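Fe-regulated protein B (Neisseria meningitidis, PDB 4AIP) forms a TonB-dependent transporter of the outer membrane that takes up iron, possibly also as siderophore complexes. Local coordinates at residues K120-Y125 / V267-K272. Residues are numbered along the deposited sequence; the frame is centred on the assembly and turned at random.
With N8E (3,6,9,12,15-pentaoxatricosan-1-ol), chain F.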
ATOM      1  N   LYS B 120     -27.859   7.435   0.380  1.00  8.76           N
ATOM      2  CA  LYS B 120     -27.452   8.756   0.046  1.00  9.05           C
ATOM      3  C   LYS B 120     -26.378   9.148   0.989  1.00  9.60           C
ATOM      4  O   LYS B 120     -26.599   9.076   2.199  1.00 10.64           O
ATOM      5  CB  LYS B 120     -28.669   9.665   0.223  1.00  9.14           C
ATOM      6  CG  LYS B 120     -29.743   9.383  -0.795  1.00 10.98           C
ATOM      7  CD  LYS B 120     -30.883  10.411  -0.715  1.00 16.70           C
ATOM      8  CE  LYS B 120     -32.090   9.969  -1.575  1.00 13.36           C
ATOM      9  NZ  LYS B 120     -32.951  11.137  -2.052  1.00 22.00           N
ATOM     10  N   VAL B 121     -25.191   9.514   0.490  1.00 10.74           N
ATOM     11  CA  VAL B 121     -24.210  10.133   1.382  1.00 12.17           C
ATOM     12  C   VAL B 121     -23.933  11.481   0.839  1.00 10.64           C
ATOM     13  O   VAL B 121     -23.806  11.645  -0.420  1.00  9.65           O
ATOM     14  CB  VAL B 121     -22.953   9.281   1.657  1.00 14.00           C
ATOM     15  CG1 VAL B 121     -23.198   7.736   1.353  1.00 15.17           C
ATOM     16  CG2 VAL B 121     -21.749   9.810   1.017  1.00 26.32           C
ATOM     17  N   ASP B 122     -23.947  12.450   1.749  1.00  9.97           N
ATOM     18  CA  ASP B 122     -23.827  13.867   1.443  1.00 11.45           C
ATOM     19  C   ASP B 122     -24.714  14.231   0.235  1.00 11.71           C
ATOM     20  O   ASP B 122     -24.326  15.051  -0.609  1.00 10.92           O
ATOM     21  CB  ASP B 122     -22.372  14.183   1.125  1.00 12.27           C
ATOM     22  CG  ASP B 122     -21.439  13.926   2.304  1.00 19.14           C
ATOM     23  OD1 ASP B 122     -21.855  14.164   3.463  1.00 16.43           O
ATOM     24  OD2 ASP B 122     -20.296  13.513   2.062  1.00 14.01           O
ATOM     25  N   ASN B 123     -25.873  13.577   0.145  1.00 11.50           N
ATOM     26  CA  ASN B 123     -26.845  13.875  -0.892  1.00 12.03           C
ATOM     27  C   ASN B 123     -26.317  13.592  -2.320  1.00 12.12           C
ATOM     28  O   ASN B 123     -26.540  14.390  -3.233  1.00 11.15           O
ATOM     29  CB  ASN B 123     -27.367  15.310  -0.777  1.00 10.45           C
ATOM     30  CG  ASN B 123     -28.767  15.467  -1.375  1.00 16.01           C
ATOM     31  OD1 ASN B 123     -29.487  14.476  -1.615  1.00 22.88           O
ATOM     32  ND2 ASN B 123     -29.146  16.722  -1.655  1.00 15.65           N
ATOM     33  N   ALA B 124     -25.616  12.463  -2.473  1.00 12.09           N
ATOM     34  CA  ALA B 124     -25.208  11.935  -3.796  1.00 10.86           C
ATOM     35  C   ALA B 124     -25.510  10.433  -3.854  1.00 11.13           C
ATOM     36  O   ALA B 124     -25.228   9.696  -2.893  1.00 12.77           O
ATOM     37  CB  ALA B 124     -23.717  12.182  -3.976  1.00  9.58           C
ATOM     38  N   TYR B 125     -26.073   9.942  -4.957  1.00 10.56           N
ATOM     39  CA  TYR B 125     -26.502   8.546  -4.986  1.00 10.35           C
ATOM     40  C   TYR B 125     -26.667   8.078  -6.416  1.00 10.56           C
ATOM     41  O   TYR B 125     -27.179   8.806  -7.264  1.00 12.19           O
ATOM     42  CB  TYR B 125     -27.799   8.373  -4.192  1.00  9.34           C
ATOM     43  CG  TYR B 125     -28.902   9.424  -4.485  1.00 10.40           C
ATOM     44  CD1 TYR B 125     -28.858  10.713  -3.905  1.00 12.49           C
ATOM     45  CD2 TYR B 125     -29.978   9.119  -5.281  1.00  8.57           C
ATOM     46  CE1 TYR B 125     -29.855  11.647  -4.113  1.00 23.02           C
ATOM     47  CE2 TYR B 125     -30.997  10.054  -5.518  1.00 10.20           C
ATOM     48  CZ  TYR B 125     -30.922  11.330  -4.945  1.00 17.93           C
ATOM     49  OH  TYR B 125     -31.924  12.282  -5.185  1.00 20.87           O
ATOM     50  N   VAL B 267     -18.146  23.778   1.439  1.00 12.52           N
ATOM     51  CA  VAL B 267     -17.378  22.647   1.866  1.00 13.86           C
ATOM     52  C   VAL B 267     -16.927  21.833   0.667  1.00 12.12           C
ATOM     53  O   VAL B 267     -17.715  21.529  -0.235  1.00 12.06           O
ATOM     54  CB  VAL B 267     -18.218  21.757   2.815  1.00 15.61           C
ATOM     55  CG1 VAL B 267     -17.407  20.561   3.249  1.00 17.75           C
ATOM     56  CG2 VAL B 267     -18.584  22.543   4.034  1.00 18.42           C
ATOM     57  N   LEU B 268     -15.662  21.481   0.631  1.00 11.51           N
ATOM     58  CA  LEU B 268     -15.213  20.607  -0.442  1.00 12.58           C
ATOM     59  C   LEU B 268     -14.681  19.324   0.176  1.00 11.21           C
ATOM     60  O   LEU B 268     -13.842  19.380   1.135  1.00  9.61           O
ATOM     61  CB  LEU B 268     -14.098  21.284  -1.209  1.00 14.87           C
ATOM     62  CG  LEU B 268     -14.179  21.367  -2.711  1.00 19.85           C
ATOM     63  CD1 LEU B 268     -12.762  21.728  -3.161  1.00 22.14           C
ATOM     64  CD2 LEU B 268     -14.609  20.120  -3.424  1.00 20.86           C
ATOM     65  N   SER B 269     -15.069  18.211  -0.446  1.00  9.22           N
ATOM     66  CA  SER B 269     -15.036  16.938   0.204  1.00 10.83           C
ATOM     67  C   SER B 269     -14.567  15.866  -0.787  1.00  9.95           C
ATOM     68  O   SER B 269     -15.039  15.886  -1.936  1.00  8.47           O
ATOM     69  CB  SER B 269     -16.470  16.703   0.636  1.00 13.01           C
ATOM     70  OG  SER B 269     -16.716  15.379   1.013  1.00 19.99           O
ATOM     71  N   HIS B 270     -13.643  14.970  -0.411  1.00  9.60           N
ATOM     72  CA  HIS B 270     -13.439  13.784  -1.238  1.00 11.16           C
ATOM     73  C   HIS B 270     -13.504  12.570  -0.354  1.00 11.32           C
ATOM     74  O   HIS B 270     -12.826  12.556   0.686  1.00 11.62           O
ATOM     75  CB  HIS B 270     -12.131  13.785  -2.040  1.00 13.52           C
ATOM     76  CG  HIS B 270     -11.930  12.529  -2.832  1.00 17.47           C
ATOM     77  ND1 HIS B 270     -12.449  12.365  -4.090  1.00 19.48           N
ATOM     78  CD2 HIS B 270     -11.307  11.365  -2.534  1.00 19.49           C
ATOM     79  CE1 HIS B 270     -12.140  11.170  -4.551  1.00 20.24           C
ATOM     80  NE2 HIS B 270     -11.471  10.529  -3.613  1.00 21.01           N
ATOM     81  N   MET B 271     -14.298  11.573  -0.754  1.00  9.95           N
ATOM     82  CA  MET B 271     -14.388  10.373   0.011  1.00 12.05           C
ATOM     83  C   MET B 271     -14.030   9.164  -0.821  1.00 12.19           C
ATOM     84  O   MET B 271     -14.350   9.105  -2.011  1.00 12.33           O
ATOM     85  CB  MET B 271     -15.766  10.224   0.564  1.00 14.14           C
ATOM     86  CG  MET B 271     -16.112   8.801   0.676  1.00 19.07           C
ATOM     87  SD  MET B 271     -17.761   8.423   1.153  1.00 26.86           S
ATOM     88  CE  MET B 271     -18.751   8.751  -0.247  1.00 22.76           C
ATOM     89  N   LYS B 272     -13.387   8.183  -0.182  1.00 12.58           N
ATOM     90  CA  LYS B 272     -13.159   6.936  -0.858  1.00 13.15           C
ATOM     91  C   LYS B 272     -13.444   5.811   0.120  1.00 12.71           C
ATOM     92  O   LYS B 272     -13.057   5.907   1.273  1.00 12.75           O
ATOM     93  CB  LYS B 272     -11.732   6.845  -1.409  1.00 15.07           C
ATOM     94  CG  LYS B 272     -11.553   5.586  -2.142  1.00 18.31           C
ATOM     95  CD  LYS B 272     -10.140   5.146  -2.358  1.00 20.51           C
ATOM     96  CE  LYS B 272      -9.506   5.815  -3.493  1.00 23.57           C
ATOM     97  NZ  LYS B 272      -8.771   4.779  -4.232  1.00 23.12           N
TER
HETATM   98  C01 N8E F1743      -7.047   8.737  -2.757  1.00 18.27           C
HETATM   99  C02 N8E F1743      -8.399   9.332  -2.413  1.00 17.70           C
HETATM  100  C03 N8E F1743      -8.564   9.477  -0.907  1.00 18.51           C
HETATM  101  C04 N8E F1743      -7.954  10.753  -0.339  1.00 17.44           C
HETATM  102  C05 N8E F1743      -8.936  11.901  -0.244  1.00 16.03           C
HETATM  103  C06 N8E F1743      -8.239  13.247  -0.441  1.00 12.04           C
HETATM  104  C07 N8E F1743      -8.133  13.650  -1.872  1.00 13.15           C
HETATM  105  C08 N8E F1743      -8.078  15.162  -2.099  1.00 19.46           C
HETATM  106  O09 N8E F1743      -9.326  15.770  -1.800  1.00 19.45           O
HETATM  107  C10 N8E F1743      -9.406  17.169  -1.918  1.00 20.92           C
HETATM  108  C11 N8E F1743     -10.540  17.725  -1.061  1.00 17.88           C
HETATM  109  O12 N8E F1743     -10.013  18.708  -0.194  1.00 19.89           O
HETATM  110  C13 N8E F1743      -9.718  18.398   1.162  1.00 23.12           C
HETATM  111  C14 N8E F1743      -8.927  19.598   1.669  1.00 26.05           C
HETATM  112  O15 N8E F1743      -7.839  19.171   2.496  1.00 34.26           O
HETATM  113  C16 N8E F1743      -6.607  19.853   2.252  1.00 28.91           C
HETATM  114  C17 N8E F1743      -6.563  21.131   3.062  1.00 32.02           C
HETATM  115  O18 N8E F1743      -6.066  20.796   4.361  1.00 32.80           O
HETATM  116  C19 N8E F1743      -6.766  21.445   5.441  1.00 38.51           C
HETATM  117  C20 N8E F1743      -6.379  22.905   5.735  1.00 37.81           C
HETATM  118  O21 N8E F1743      -7.547  23.680   6.053  1.00 35.54           O
HETATM  119  C22 N8E F1743      -7.701  23.905   7.449  1.00 31.44           C
HETATM  120  C23 N8E F1743      -7.882  25.401   7.584  1.00 27.76           C
HETATM  121  O24 N8E F1743      -7.833  25.783   8.971  1.00 29.98           O
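Met271 reaches inward from the barrel wall and sets its terminal methyl against one branch of Val121, CE lying 3.4 Å from CG2. Its chain runs extended as far as SD, and the turn about the CG-SD bond (chi3 74°) swings the methyl aside at the end of the reach; the two side chains meet at an oblique angle. Two residues back along the same strand, Ser269 also faces inward, its OG 4.2 Å from Asp122 OD2, too far for a direct hydrogen bond. The carboxylate is held instead by the plug itself, where OD2 is hydrogen-bonded to Thr171 OG1. Val121 and Asp122 open a type I' turn that ends at Ala124, closed by the bond from Ala124 N to Val121 O (2.9 Å), and this turn brings both side chains up to the wall. His270 points the other way, to the outer face of the barrel, where the detergent N8E lies between this wall and a second subunit, whose Val199 packs on His270. N8E passes the edge of the imidazole near the ring plane, C05 lying 3.3 Å from CD2. Lys272 follows on that face, its CE 3.8 Å from C02 of the alkyl tail. The contact thus joins plug to barrel, as in other TonB-dependent receptors: strand 118-121 edges the four-stranded plug sheet, beside strand 165-171, while strands 246-259 and 302-318 flank strand 264-276 in the barrel.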